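Local coordinates for protein acetate kinase (Entamoeba histolytica, PDB 4H0O) that probably interconverts acetate and acetyl phosphate by magnesium-dependent phosphoryl transfer, as a pyrophosphate-dependent acetate kinase of the ASKHA superfamily, at residues Ile36-Arg44 and Pro53-Gly61; Pro74-Lys85 and Gly135-Leu144. One frame throughout, in Å; residues are numbered along the deposited sequence.

Interaction 1: Ile36-Arg44 and Pro53-Gly61; sequences IVCSGKSNR and PFIEHHLNG
Cys38 opens the pairing by setting SG against Leu59 CD1, 4.1 Å away, on the face that helix 73-86 covers; a small, polarisable thiol suits this buried spot. Ser39 forms a hydrogen-bonded pair with His58: His58 N reaches Ser39 O at 2.7 Å, almost straight (176°). On the other face Ser39 OG lies 3.6 Å from His58 CB. The His58 imidazole turns along its own strand, and NE2 donates to Glu56 OE2 over 2.8 Å, near the ring plane but from above the carboxylate plane. Gly40 faces His57 across a non-hydrogen-bonded pair. Its bare CA, 3.1 Å from Glu56 O, leaves the space beside it to that carbonyl and the His57 ring, which stacks on Phe83 and whose ND1 is hydrogen-bonded to Tyr28 OH. Lys41 pairs with Glu56 through two backbone hydrogen bonds and leads its extended chain away. At Ser42 the strand turns a corner, and Ile55 CG1 packs against its CA and CB. Asn43, a residue type that tolerates left-handed helical angles (phi 53°), faces Phe54 with Arg44 in a G1 beta bulge, where Arg44 N donates a hydrogen bond to Phe54 O at 2.7 Å. Phe54 CG stands between backbone N and carbonyl carbon (chi1 61°), which places the ring against Arg44, whose CB sits over one face in a CH-pi contact, 3.8 Å from the centroid. Arg44 CG packs 4.0 Å from Glu56 CB, then the long chain bends away at chi2 and chi3. The whole is an antiparallel beta hairpin with a G1 bulge, in the mixed sheet of the N-terminal ribonuclease H-like domain.

Interaction 2: Pro74-Lys85 and Gly135-Leu144; sequences PQAAKLIIQFLK and GVIEISMKEL
The carboxylate of Glu143, the flat group of this contact, meets Lys78 from above its plane: NZ lies 3.1 Å from OE2, 52° out of that plane, in a hydrogen-bonded salt bridge. A water joins OE1 to Lys85 NZ at 3.1 Å from each. Glu143 CB packs on Ile81 CD1, and the bend at chi2 (-62°) then turns the carboxylate to Lys78. Lys85, extended beyond CG, also sends NZ to the carbonyl O of Glu143 at 3.3 Å, near the helix C-terminus; its CE passes Leu144 CD2. Long lysines suit this outer side of the helix pair, since their methylenes pack while their ammonium groups reach polar partners. Beneath the charges the contact is apolar. Ile81 CG2 and Leu144 CD2 meet tip to tip at 3.9 Å, and Ala77, small enough for a close approach, puts CB 3.8 Å from Ile139 CG2 and also touches Val136 CG1. At the N-terminal end of helix 73-86, Pro74 CB rests on Gly135 O and Ile139 CB. The segment axes approach to 8.7 Å at -32°. Such side-by-side packing of roughly parallel helices on one face of a mixed sheet is common to alpha/beta folds and fits the ribonuclease H-like fold of this kinase.

Interaction 1 knits neighbouring strands toward one edge of the mixed sheet, whereas interaction 2 pairs two helices lying on that sheet; both are partly buried. Helix 73-86 joins them: Leu84 CD2 lies 3.7 Å from Cys38 SG, and Ala76 CB lies 3.8 Å from Ser42 CB. These residues lie on the sheet-facing part of the helix, while Ala77 and Ile81 turn toward helix 129-143. The chemistry follows the place. The hairpin 36-44/53-61 depends on repeated backbone hydrogen bonds, with mostly polar or charged side chains, besides Phe54, on its face away from the helix; 74-85/135-144 relies on aliphatic packing, fringed by one lysine-glutamate salt bridge, a lysine-to-carbonyl hydrogen bond and a water.

Interaction 1: Ile36-Arg44 and Pro53-Gly61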
ATOM      1  N   ILE B  36     -10.424  18.361  35.210  1.00 59.72           N
ATOM      2  CA  ILE B  36     -11.258  19.375  34.574  1.00 60.58           C
ATOM      3  C   ILE B  36     -12.000  20.213  35.614  1.00 56.75           C
ATOM      4  O   ILE B  36     -12.681  19.672  36.485  1.00 58.52           O
ATOM      5  CB  ILE B  36     -12.286  18.724  33.627  1.00 47.99           C
ATOM      6  CG1 ILE B  36     -11.572  17.833  32.605  1.00 53.61           C
ATOM      7  CG2 ILE B  36     -13.119  19.783  32.929  1.00 39.82           C
ATOM      8  CD1 ILE B  36     -12.510  17.054  31.703  1.00 53.35           C
ATOM      9  N   VAL B  37     -11.863  21.533  35.515  1.00 52.45           N
ATOM     10  CA  VAL B  37     -12.527  22.450  36.437  1.00 45.25           C
ATOM     11  C   VAL B  37     -13.643  23.217  35.734  1.00 42.78           C
ATOM     12  O   VAL B  37     -14.598  23.667  36.369  1.00 60.34           O
ATOM     13  CB  VAL B  37     -11.526  23.438  37.077  1.00 52.08           C
ATOM     14  CG1 VAL B  37     -10.478  22.683  37.866  1.00 54.20           C
ATOM     15  CG2 VAL B  37     -10.858  24.291  36.013  1.00 44.23           C
ATOM     16  N   CYS B  38     -13.514  23.353  34.417  1.00 42.54           N
ATOM     17  CA  CYS B  38     -14.512  24.037  33.606  1.00 46.10           C
ATOM     18  C   CYS B  38     -14.465  23.503  32.177  1.00 48.70           C
ATOM     19  O   CYS B  38     -13.397  23.130  31.684  1.00 54.55           O
ATOM     20  CB  CYS B  38     -14.262  25.548  33.613  1.00 45.19           C
ATOM     21  SG  CYS B  38     -15.641  26.549  33.000  1.00 58.92           S
ATOM     22  N   SER B  39     -15.623  23.459  31.522  1.00 42.41           N
ATOM     23  CA  SER B  39     -15.723  22.987  30.144  1.00 43.89           C
ATOM     24  C   SER B  39     -16.988  23.545  29.503  1.00 49.35           C
ATOM     25  O   SER B  39     -17.901  23.984  30.204  1.00 53.43           O
ATOM     26  CB  SER B  39     -15.740  21.458  30.090  1.00 41.16           C
ATOM     27  OG  SER B  39     -16.952  20.944  30.610  1.00 58.21           O
ATOM     28  N   GLY B  40     -17.050  23.529  28.176  1.00 43.44           N
ATOM     29  CA  GLY B  40     -18.209  24.077  27.497  1.00 51.09           C
ATOM     30  C   GLY B  40     -18.275  23.814  26.009  1.00 39.74           C
ATOM     31  O   GLY B  40     -17.288  23.413  25.389  1.00 45.33           O
ATOM     32  N   LYS B  41     -19.456  24.040  25.439  1.00 44.31           N
ATOM     33  CA  LYS B  41     -19.680  23.883  24.008  1.00 44.57           C
ATOM     34  C   LYS B  41     -20.506  25.062  23.507  1.00 42.12           C
ATOM     35  O   LYS B  41     -21.473  25.469  24.156  1.00 50.40           O
ATOM     36  CB  LYS B  41     -20.412  22.567  23.722  1.00 53.91           C
ATOM     37  CG  LYS B  41     -19.739  21.327  24.303  1.00 59.82           C
ATOM     38  CD  LYS B  41     -20.599  20.079  24.137  1.00 67.02           C
ATOM     39  CE  LYS B  41     -19.934  18.858  24.766  1.00 70.95           C
ATOM     40  NZ  LYS B  41     -20.810  17.652  24.715  1.00 74.98           N
ATOM     41  N   SER B  42     -20.120  25.617  22.362  1.00 47.20           N
ATOM     42  CA  SER B  42     -20.848  26.735  21.774  1.00 43.43           C
ATOM     43  C   SER B  42     -21.969  26.215  20.883  1.00 45.71           C
ATOM     44  O   SER B  42     -22.005  25.027  20.556  1.00 52.21           O
ATOM     45  CB  SER B  42     -19.910  27.608  20.947  1.00 40.15           C
ATOM     46  OG  SER B  42     -19.489  26.927  19.780  1.00 47.92           O
ATOM     47  N   ASN B  43     -22.880  27.107  20.501  1.00 43.34           N
ATOM     48  CA  ASN B  43     -23.955  26.779  19.564  1.00 49.91           C
ATOM     49  C   ASN B  43     -24.790  25.555  19.954  1.00 53.57           C
ATOM     50  O   ASN B  43     -25.039  24.684  19.119  1.00 51.89           O
ATOM     51  CB  ASN B  43     -23.393  26.592  18.147  1.00 40.75           C
ATOM     52  CG  ASN B  43     -22.741  27.851  17.598  1.00 44.02           C
ATOM     53  OD1 ASN B  43     -23.088  28.968  17.984  1.00 42.51           O
ATOM     54  ND2 ASN B  43     -21.796  27.673  16.681  1.00 42.87           N
ATOM     55  N   ARG B  44     -25.233  25.492  21.205  1.00 56.79           N
ATOM     56  CA  ARG B  44     -26.051  24.370  21.663  1.00 54.91           C
ATOM     57  C   ARG B  44     -27.536  24.620  21.404  1.00 59.32           C
ATOM     58  O   ARG B  44     -27.999  25.759  21.476  1.00 51.15           O
ATOM     59  CB  ARG B  44     -25.813  24.105  23.151  1.00 58.83           C
ATOM     60  CG  ARG B  44     -24.346  24.013  23.538  1.00 59.46           C
ATOM     61  CD  ARG B  44     -23.539  23.282  22.478  1.00 66.04           C
ATOM     62  NE  ARG B  44     -23.761  21.839  22.522  1.00 69.21           N
ATOM     63  CZ  ARG B  44     -23.431  21.002  21.544  1.00 72.12           C
ATOM     64  NH1 ARG B  44     -22.861  21.463  20.438  1.00 66.72           N
ATOM     65  NH2 ARG B  44     -23.669  19.705  21.669  1.00 75.31           N
ATOM     66  N   PRO B  53     -30.018  29.569  20.497  1.00 69.44           N
ATOM     67  CA  PRO B  53     -28.770  28.813  20.656  1.00 68.91           C
ATOM     68  C   PRO B  53     -27.932  29.434  21.767  1.00 69.46           C
ATOM     69  O   PRO B  53     -28.061  30.633  22.030  1.00 58.33           O
ATOM     70  CB  PRO B  53     -28.078  28.985  19.302  1.00 60.93           C
ATOM     71  CG  PRO B  53     -28.655  30.235  18.736  1.00 69.35           C
ATOM     72  CD  PRO B  53     -30.083  30.247  19.189  1.00 63.32           C
ATOM     73  N   PHE B  54     -27.088  28.636  22.412  1.00 56.42           N
ATOM     74  CA  PHE B  54     -26.368  29.104  23.587  1.00 56.93           C
ATOM     75  C   PHE B  54     -25.059  28.359  23.796  1.00 57.38           C
ATOM     76  O   PHE B  54     -24.859  27.269  23.257  1.00 49.94           O
ATOM     77  CB  PHE B  54     -27.246  28.944  24.834  1.00 56.49           C
ATOM     78  CG  PHE B  54     -27.630  27.519  25.126  1.00 56.55           C
ATOM     79  CD1 PHE B  54     -28.697  26.926  24.471  1.00 60.09           C
ATOM     80  CD2 PHE B  54     -26.923  26.772  26.056  1.00 51.24           C
ATOM     81  CE1 PHE B  54     -29.056  25.619  24.734  1.00 60.75           C
ATOM     82  CE2 PHE B  54     -27.275  25.461  26.323  1.00 53.41           C
ATOM     83  CZ  PHE B  54     -28.344  24.886  25.663  1.00 57.74           C
ATOM     84  N   ILE B  55     -24.171  28.955  24.586  1.00 56.46           N
ATOM     85  CA  ILE B  55     -22.993  28.251  25.070  1.00 53.61           C
ATOM     86  C   ILE B  55     -23.345  27.596  26.399  1.00 52.99           C
ATOM     87  O   ILE B  55     -23.844  28.258  27.311  1.00 51.27           O
ATOM     88  CB  ILE B  55     -21.795  29.198  25.269  1.00 49.24           C
ATOM     89  CG1 ILE B  55     -21.521  29.983  23.985  1.00 44.06           C
ATOM     90  CG2 ILE B  55     -20.558  28.413  25.689  1.00 46.43           C
ATOM     91  CD1 ILE B  55     -20.353  30.939  24.086  1.00 49.84           C
ATOM     92  N   GLU B  56     -23.105  26.294  26.507  1.00 50.87           N
ATOM     93  CA  GLU B  56     -23.355  25.595  27.758  1.00 47.40           C
ATOM     94  C   GLU B  56     -22.058  25.444  28.540  1.00 58.37           C
ATOM     95  O   GLU B  56     -21.119  24.795  28.082  1.00 59.83           O
ATOM     96  CB  GLU B  56     -23.981  24.223  27.501  1.00 51.56           C
ATOM     97  CG  GLU B  56     -24.207  23.393  28.759  1.00 64.61           C
ATOM     98  CD  GLU B  56     -25.146  22.224  28.528  1.00 72.78           C
ATOM     99  OE1 GLU B  56     -25.715  22.125  27.419  1.00 72.61           O
ATOM    100  OE2 GLU B  56     -25.322  21.407  29.457  1.00 76.17           O
ATOM    101  N   HIS B  57     -22.006  26.049  29.720  1.00 52.88           N
ATOM    102  CA  HIS B  57     -20.819  25.946  30.555  1.00 51.00           C
ATOM    103  C   HIS B  57     -21.024  24.970  31.710  1.00 51.84           C
ATOM    104  O   HIS B  57     -22.054  25.000  32.386  1.00 58.79           O
ATOM    105  CB  HIS B  57     -20.417  27.322  31.084  1.00 50.15           C
ATOM    106  CG  HIS B  57     -19.942  28.262  30.022  1.00 46.82           C
ATOM    107  ND1 HIS B  57     -18.669  28.212  29.498  1.00 45.81           N
ATOM    108  CD2 HIS B  57     -20.568  29.284  29.389  1.00 47.57           C
ATOM    109  CE1 HIS B  57     -18.531  29.160  28.588  1.00 44.58           C
ATOM    110  NE2 HIS B  57     -19.669  29.826  28.505  1.00 49.30           N
ATOM    111  N   HIS B  58     -20.044  24.096  31.913  1.00 55.16           N
ATOM    112  CA  HIS B  58     -20.032  23.205  33.064  1.00 50.27           C
ATOM    113  C   HIS B  58     -18.922  23.660  34.007  1.00 59.92           C
ATOM    114  O   HIS B  58     -17.736  23.604  33.669  1.00 54.26           O
ATOM    115  CB  HIS B  58     -19.849  21.746  32.626  1.00 52.79           C
ATOM    116  CG  HIS B  58     -21.020  21.201  31.862  1.00 65.03           C
ATOM    117  ND1 HIS B  58     -21.050  19.910  31.364  1.00 68.50           N
ATOM    118  CD2 HIS B  58     -22.194  21.765  31.518  1.00 67.69           C
ATOM    119  CE1 HIS B  58     -22.199  19.716  30.745  1.00 71.17           C
ATOM    120  NE2 HIS B  58     -22.915  20.820  30.820  1.00 67.48           N
ATOM    121  N   LEU B  59     -19.325  24.141  35.180  1.00 64.60           N
ATOM    122  CA  LEU B  59     -18.404  24.762  36.125  1.00 67.83           C
ATOM    123  C   LEU B  59     -18.704  24.309  37.549  1.00 74.34           C
ATOM    124  O   LEU B  59     -19.782  24.591  38.080  1.00 68.25           O
ATOM    125  CB  LEU B  59     -18.502  26.287  36.025  1.00 62.77           C
ATOM    126  CG  LEU B  59     -17.759  27.128  37.065  1.00 66.75           C
ATOM    127  CD1 LEU B  59     -16.271  26.820  37.049  1.00 64.13           C
ATOM    128  CD2 LEU B  59     -18.006  28.614  36.827  1.00 62.88           C
ATOM    129  N   ASN B  60     -17.746  23.604  38.144  1.00 78.25           N
ATOM    130  CA  ASN B  60     -17.888  23.071  39.493  1.00 80.29           C
ATOM    131  C   ASN B  60     -19.198  22.317  39.671  1.00 83.57           C
ATOM    132  O   ASN B  60     -19.294  21.129  39.365  1.00 83.62           O
ATOM    133  CB  ASN B  60     -17.783  24.196  40.526  1.00 80.33           C
ATOM    134  CG  ASN B  60     -17.633  23.674  41.942  1.00 90.66           C
ATOM    135  OD1 ASN B  60     -17.060  22.609  42.165  1.00 86.02           O
ATOM    136  ND2 ASN B  60     -18.150  24.426  42.907  1.00 81.96           N
ATOM    137  N   GLY B  61     -20.204  23.025  40.169  1.00 80.84           N
ATOM    138  CA  GLY B  61     -21.519  22.460  40.383  1.00 78.15           C
ATOM    139  C   GLY B  61     -22.297  22.036  39.152  1.00 75.83           C
ATOM    140  O   GLY B  61     -22.601  20.852  38.996  1.00 66.10           O
TER

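Interaction 2: Pro74-Lys85 and Gly135-Leu144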
ATOM      1  N   PRO B  74     -13.840  31.828  16.258  1.00 41.18           N
ATOM      2  CA  PRO B  74     -13.178  32.882  17.043  1.00 42.22           C
ATOM      3  C   PRO B  74     -14.133  33.724  17.904  1.00 46.42           C
ATOM      4  O   PRO B  74     -13.726  34.183  18.974  1.00 50.09           O
ATOM      5  CB  PRO B  74     -12.508  33.756  15.974  1.00 45.23           C
ATOM      6  CG  PRO B  74     -13.257  33.471  14.715  1.00 36.19           C
ATOM      7  CD  PRO B  74     -13.656  32.029  14.809  1.00 35.31           C
ATOM      8  N   GLN B  75     -15.368  33.926  17.449  1.00 37.18           N
ATOM      9  CA  GLN B  75     -16.366  34.638  18.247  1.00 37.91           C
ATOM     10  C   GLN B  75     -16.690  33.859  19.516  1.00 42.99           C
ATOM     11  O   GLN B  75     -16.786  34.430  20.603  1.00 40.12           O
ATOM     12  CB  GLN B  75     -17.645  34.875  17.439  1.00 41.24           C
ATOM     13  CG  GLN B  75     -17.537  35.961  16.375  1.00 44.67           C
ATOM     14  CD  GLN B  75     -18.603  35.824  15.297  1.00 62.28           C
ATOM     15  OE1 GLN B  75     -19.433  34.913  15.340  1.00 58.21           O
ATOM     16  NE2 GLN B  75     -18.577  36.725  14.321  1.00 60.88           N
ATOM     17  N   ALA B  76     -16.865  32.549  19.372  1.00 35.16           N
ATOM     18  CA  ALA B  76     -17.114  31.689  20.519  1.00 41.98           C
ATOM     19  C   ALA B  76     -15.917  31.714  21.465  1.00 40.58           C
ATOM     20  O   ALA B  76     -16.081  31.785  22.682  1.00 34.46           O
ATOM     21  CB  ALA B  76     -17.404  30.272  20.067  1.00 36.08           C
ATOM     22  N   ALA B  77     -14.716  31.657  20.896  1.00 40.05           N
ATOM     23  CA  ALA B  77     -13.484  31.683  21.679  1.00 40.53           C
ATOM     24  C   ALA B  77     -13.427  32.905  22.588  1.00 40.61           C
ATOM     25  O   ALA B  77     -13.156  32.784  23.785  1.00 38.16           O
ATOM     26  CB  ALA B  77     -12.279  31.648  20.765  1.00 36.27           C
ATOM     27  N   LYS B  78     -13.685  34.075  22.010  1.00 37.38           N
ATOM     28  CA  LYS B  78     -13.702  35.330  22.756  1.00 44.73           C
ATOM     29  C   LYS B  78     -14.699  35.303  23.914  1.00 42.20           C
ATOM     30  O   LYS B  78     -14.363  35.656  25.049  1.00 37.48           O
ATOM     31  CB  LYS B  78     -14.024  36.500  21.819  1.00 43.55           C
ATOM     32  CG  LYS B  78     -14.355  37.803  22.534  1.00 44.72           C
ATOM     33  CD  LYS B  78     -13.873  39.012  21.739  1.00 55.30           C
ATOM     34  CE  LYS B  78     -14.043  40.302  22.534  1.00 64.31           C
ATOM     35  NZ  LYS B  78     -13.244  41.424  21.960  1.00 72.40           N
ATOM     36  N   LEU B  79     -15.923  34.877  23.621  1.00 41.54           N
ATOM     37  CA  LEU B  79     -16.981  34.835  24.627  1.00 44.52           C
ATOM     38  C   LEU B  79     -16.691  33.794  25.712  1.00 42.09           C
ATOM     39  O   LEU B  79     -17.081  33.966  26.869  1.00 41.84           O
ATOM     40  CB  LEU B  79     -18.344  34.584  23.967  1.00 38.84           C
ATOM     41  CG  LEU B  79     -19.161  35.818  23.560  1.00 49.07           C
ATOM     42  CD1 LEU B  79     -18.320  36.834  22.803  1.00 56.49           C
ATOM     43  CD2 LEU B  79     -20.370  35.422  22.724  1.00 53.39           C
ATOM     44  N   ILE B  80     -15.997  32.721  25.337  1.00 37.69           N
ATOM     45  CA  ILE B  80     -15.563  31.711  26.299  1.00 38.80           C
ATOM     46  C   ILE B  80     -14.542  32.305  27.272  1.00 37.96           C
ATOM     47  O   ILE B  80     -14.674  32.169  28.490  1.00 37.70           O
ATOM     48  CB  ILE B  80     -14.956  30.478  25.592  1.00 38.70           C
ATOM     49  CG1 ILE B  80     -16.059  29.638  24.939  1.00 41.06           C
ATOM     50  CG2 ILE B  80     -14.169  29.621  26.575  1.00 33.03           C
ATOM     51  CD1 ILE B  80     -15.542  28.530  24.038  1.00 33.95           C
ATOM     52  N   ILE B  81     -13.526  32.962  26.715  1.00 32.50           N
ATOM     53  CA  ILE B  81     -12.488  33.632  27.491  1.00 33.14           C
ATOM     54  C   ILE B  81     -13.096  34.685  28.420  1.00 44.77           C
ATOM     55  O   ILE B  81     -12.684  34.827  29.576  1.00 40.42           O
ATOM     56  CB  ILE B  81     -11.446  34.291  26.551  1.00 42.87           C
ATOM     57  CG1 ILE B  81     -10.647  33.215  25.807  1.00 37.79           C
ATOM     58  CG2 ILE B  81     -10.511  35.211  27.322  1.00 38.61           C
ATOM     59  CD1 ILE B  81      -9.763  33.755  24.699  1.00 33.34           C
ATOM     60  N   GLN B  82     -14.084  35.412  27.909  1.00 45.52           N
ATOM     61  CA  GLN B  82     -14.791  36.418  28.693  1.00 47.99           C
ATOM     62  C   GLN B  82     -15.545  35.795  29.870  1.00 44.53           C
ATOM     63  O   GLN B  82     -15.536  36.337  30.976  1.00 44.72           O
ATOM     64  CB  GLN B  82     -15.752  37.201  27.795  1.00 55.44           C
ATOM     65  CG  GLN B  82     -16.717  38.112  28.536  1.00 56.51           C
ATOM     66  CD  GLN B  82     -17.454  39.052  27.599  1.00 79.47           C
ATOM     67  OE1 GLN B  82     -16.894  39.516  26.605  1.00 75.50           O
ATOM     68  NE2 GLN B  82     -18.716  39.332  27.909  1.00 79.87           N
ATOM     69  N   PHE B  83     -16.187  34.655  29.629  1.00 34.22           N
ATOM     70  CA  PHE B  83     -16.924  33.948  30.672  1.00 39.83           C
ATOM     71  C   PHE B  83     -16.009  33.526  31.814  1.00 45.46           C
ATOM     72  O   PHE B  83     -16.378  33.630  32.984  1.00 46.83           O
ATOM     73  CB  PHE B  83     -17.624  32.716  30.093  1.00 36.44           C
ATOM     74  CG  PHE B  83     -18.143  31.754  31.135  1.00 40.76           C
ATOM     75  CD1 PHE B  83     -19.387  31.947  31.721  1.00 41.18           C
ATOM     76  CD2 PHE B  83     -17.397  30.644  31.512  1.00 43.83           C
ATOM     77  CE1 PHE B  83     -19.870  31.059  32.672  1.00 47.67           C
ATOM     78  CE2 PHE B  83     -17.874  29.754  32.463  1.00 42.82           C
ATOM     79  CZ  PHE B  83     -19.110  29.963  33.042  1.00 50.77           C
ATOM     80  N   LEU B  84     -14.825  33.033  31.466  1.00 42.39           N
ATOM     81  CA  LEU B  84     -13.874  32.542  32.458  1.00 40.86           C
ATOM     82  C   LEU B  84     -13.333  33.678  33.327  1.00 48.05           C
ATOM     83  O   LEU B  84     -13.109  33.498  34.527  1.00 44.16           O
ATOM     84  CB  LEU B  84     -12.732  31.787  31.771  1.00 37.80           C
ATOM     85  CG  LEU B  84     -13.168  30.562  30.963  1.00 46.76           C
ATOM     86  CD1 LEU B  84     -12.046  30.044  30.076  1.00 33.23           C
ATOM     87  CD2 LEU B  84     -13.665  29.461  31.890  1.00 43.05           C
ATOM     88  N   LYS B  85     -13.127  34.843  32.717  1.00 41.28           N
ATOM     89  CA  LYS B  85     -12.696  36.030  33.447  1.00 40.26           C
ATOM     90  C   LYS B  85     -13.771  36.469  34.433  1.00 44.13           C
ATOM     91  O   LYS B  85     -13.478  36.750  35.595  1.00 51.86           O
ATOM     92  CB  LYS B  85     -12.376  37.170  32.475  1.00 43.56           C
ATOM     93  CG  LYS B  85     -11.058  37.014  31.729  1.00 43.53           C
ATOM     94  CD  LYS B  85     -10.852  38.153  30.735  1.00 50.56           C
ATOM     95  CE  LYS B  85      -9.469  38.099  30.104  1.00 56.36           C
ATOM     96  NZ  LYS B  85      -9.272  39.178  29.096  1.00 60.01           N
ATOM     97  N   GLY B 135      -7.776  30.946  13.189  1.00 40.97           N
ATOM     98  CA  GLY B 135      -8.617  32.054  13.618  1.00 39.82           C
ATOM     99  C   GLY B 135      -8.780  32.097  15.127  1.00 42.15           C
ATOM    100  O   GLY B 135      -8.752  33.169  15.737  1.00 45.34           O
ATOM    101  N   VAL B 136      -8.945  30.921  15.727  1.00 38.41           N
ATOM    102  CA  VAL B 136      -9.071  30.804  17.175  1.00 34.35           C
ATOM    103  C   VAL B 136      -7.763  31.196  17.858  1.00 42.48           C
ATOM    104  O   VAL B 136      -7.774  31.888  18.875  1.00 41.35           O
ATOM    105  CB  VAL B 136      -9.492  29.379  17.591  1.00 39.29           C
ATOM    106  CG1 VAL B 136      -9.434  29.212  19.105  1.00 32.40           C
ATOM    107  CG2 VAL B 136     -10.889  29.071  17.078  1.00 29.77           C
ATOM    108  N   ILE B 137      -6.641  30.760  17.287  1.00 35.34           N
ATOM    109  CA  ILE B 137      -5.320  31.117  17.802  1.00 44.05           C
ATOM    110  C   ILE B 137      -5.081  32.634  17.783  1.00 42.41           C
ATOM    111  O   ILE B 137      -4.630  33.204  18.774  1.00 42.82           O
ATOM    112  CB  ILE B 137      -4.188  30.391  17.033  1.00 45.52           C
ATOM    113  CG1 ILE B 137      -4.178  28.903  17.386  1.00 37.70           C
ATOM    114  CG2 ILE B 137      -2.835  31.000  17.357  1.00 37.33           C
ATOM    115  CD1 ILE B 137      -3.129  28.092  16.643  1.00 36.15           C
ATOM    116  N   GLU B 138      -5.391  33.280  16.661  1.00 40.30           N
ATOM    117  CA  GLU B 138      -5.221  34.728  16.538  1.00 41.19           C
ATOM    118  C   GLU B 138      -6.046  35.522  17.554  1.00 44.45           C
ATOM    119  O   GLU B 138      -5.537  36.449  18.184  1.00 48.68           O
ATOM    120  CB  GLU B 138      -5.530  35.200  15.112  1.00 41.13           C
ATOM    121  CG  GLU B 138      -4.291  35.405  14.245  1.00 47.37           C
ATOM    122  CD  GLU B 138      -4.589  36.143  12.949  1.00 62.06           C
ATOM    123  OE1 GLU B 138      -5.764  36.153  12.522  1.00 65.08           O
ATOM    124  OE2 GLU B 138      -3.646  36.715  12.360  1.00 65.31           O
ATOM    125  N   ILE B 139      -7.315  35.161  17.715  1.00 43.26           N
ATOM    126  CA  ILE B 139      -8.170  35.855  18.672  1.00 43.00           C
ATOM    127  C   ILE B 139      -7.754  35.541  20.115  1.00 49.61           C
ATOM    128  O   ILE B 139      -7.925  36.365  21.016  1.00 52.78           O
ATOM    129  CB  ILE B 139      -9.675  35.538  18.437  1.00 49.62           C
ATOM    130  CG1 ILE B 139     -10.513  36.812  18.543  1.00 50.13           C
ATOM    131  CG2 ILE B 139     -10.186  34.474  19.397  1.00 44.41           C
ATOM    132  CD1 ILE B 139     -10.161  37.848  17.504  1.00 59.90           C
ATOM    133  N   SER B 140      -7.180  34.358  20.321  1.00 39.61           N
ATOM    134  CA  SER B 140      -6.789  33.914  21.654  1.00 47.37           C
ATOM    135  C   SER B 140      -5.547  34.666  22.130  1.00 43.45           C
ATOM    136  O   SER B 140      -5.433  35.021  23.304  1.00 42.26           O
ATOM    137  CB  SER B 140      -6.535  32.405  21.650  1.00 42.16           C
ATOM    138  OG  SER B 140      -6.723  31.842  22.932  1.00 49.35           O
ATOM    139  N   MET B 141      -4.622  34.909  21.206  1.00 46.96           N
ATOM    140  CA  MET B 141      -3.425  35.686  21.505  1.00 47.11           C
ATOM    141  C   MET B 141      -3.781  37.128  21.848  1.00 52.41           C
ATOM    142  O   MET B 141      -3.075  37.779  22.614  1.00 58.61           O
ATOM    143  CB  MET B 141      -2.459  35.674  20.317  1.00 43.11           C
ATOM    144  CG  MET B 141      -1.874  34.309  19.988  1.00 49.14           C
ATOM    145  SD  MET B 141      -0.829  33.622  21.293  1.00 56.47           S
ATOM    146  CE  MET B 141       0.637  34.638  21.121  1.00 47.90           C
ATOM    147  N   LYS B 142      -4.876  37.622  21.280  1.00 53.89           N
ATOM    148  CA  LYS B 142      -5.270  39.014  21.470  1.00 53.68           C
ATOM    149  C   LYS B 142      -5.996  39.244  22.793  1.00 55.17           C
ATOM    150  O   LYS B 142      -5.740  40.229  23.486  1.00 56.85           O
ATOM    151  CB  LYS B 142      -6.145  39.488  20.307  1.00 49.56           C
ATOM    152  CG  LYS B 142      -6.452  40.976  20.353  1.00 60.82           C
ATOM    153  CD  LYS B 142      -7.579  41.358  19.408  1.00 73.32           C
ATOM    154  CE  LYS B 142      -7.905  42.840  19.527  1.00 70.53           C
ATOM    155  NZ  LYS B 142      -9.126  43.210  18.761  1.00 83.17           N
ATOM    156  N   GLU B 143      -6.903  38.335  23.136  1.00 53.34           N
ATOM    157  CA  GLU B 143      -7.690  38.459  24.359  1.00 51.57           C
ATOM    158  C   GLU B 143      -6.890  38.051  25.593  1.00 49.93           C
ATOM    159  O   GLU B 143      -7.179  38.503  26.700  1.00 52.56           O
ATOM    160  CB  GLU B 143      -8.976  37.633  24.261  1.00 47.81           C
ATOM    161  CG  GLU B 143      -9.923  38.096  23.165  1.00 53.17           C
ATOM    162  CD  GLU B 143     -10.415  39.514  23.380  1.00 61.96           C
ATOM    163  OE1 GLU B 143     -10.824  39.840  24.515  1.00 65.82           O
ATOM    164  OE2 GLU B 143     -10.392  40.305  22.414  1.00 64.41           O
ATOM    165  N   LEU B 144      -5.890  37.195  25.397  1.00 54.53           N
ATOM    166  CA  LEU B 144      -4.986  36.803  26.478  1.00 53.22           C
ATOM    167  C   LEU B 144      -3.520  37.011  26.078  1.00 49.75           C
ATOM    168  O   LEU B 144      -2.765  36.047  25.949  1.00 45.14           O
ATOM    169  CB  LEU B 144      -5.233  35.345  26.886  1.00 38.01           C
ATOM    170  CG  LEU B 144      -6.642  35.016  27.383  1.00 42.61           C
ATOM    171  CD1 LEU B 144      -6.832  33.520  27.631  1.00 44.40           C
ATOM    172  CD2 LEU B 144      -6.940  35.793  28.648  1.00 42.63           C
TER
HETATM  173  O   HOH W   1     -11.811  39.219  27.371  1.00 69.40           O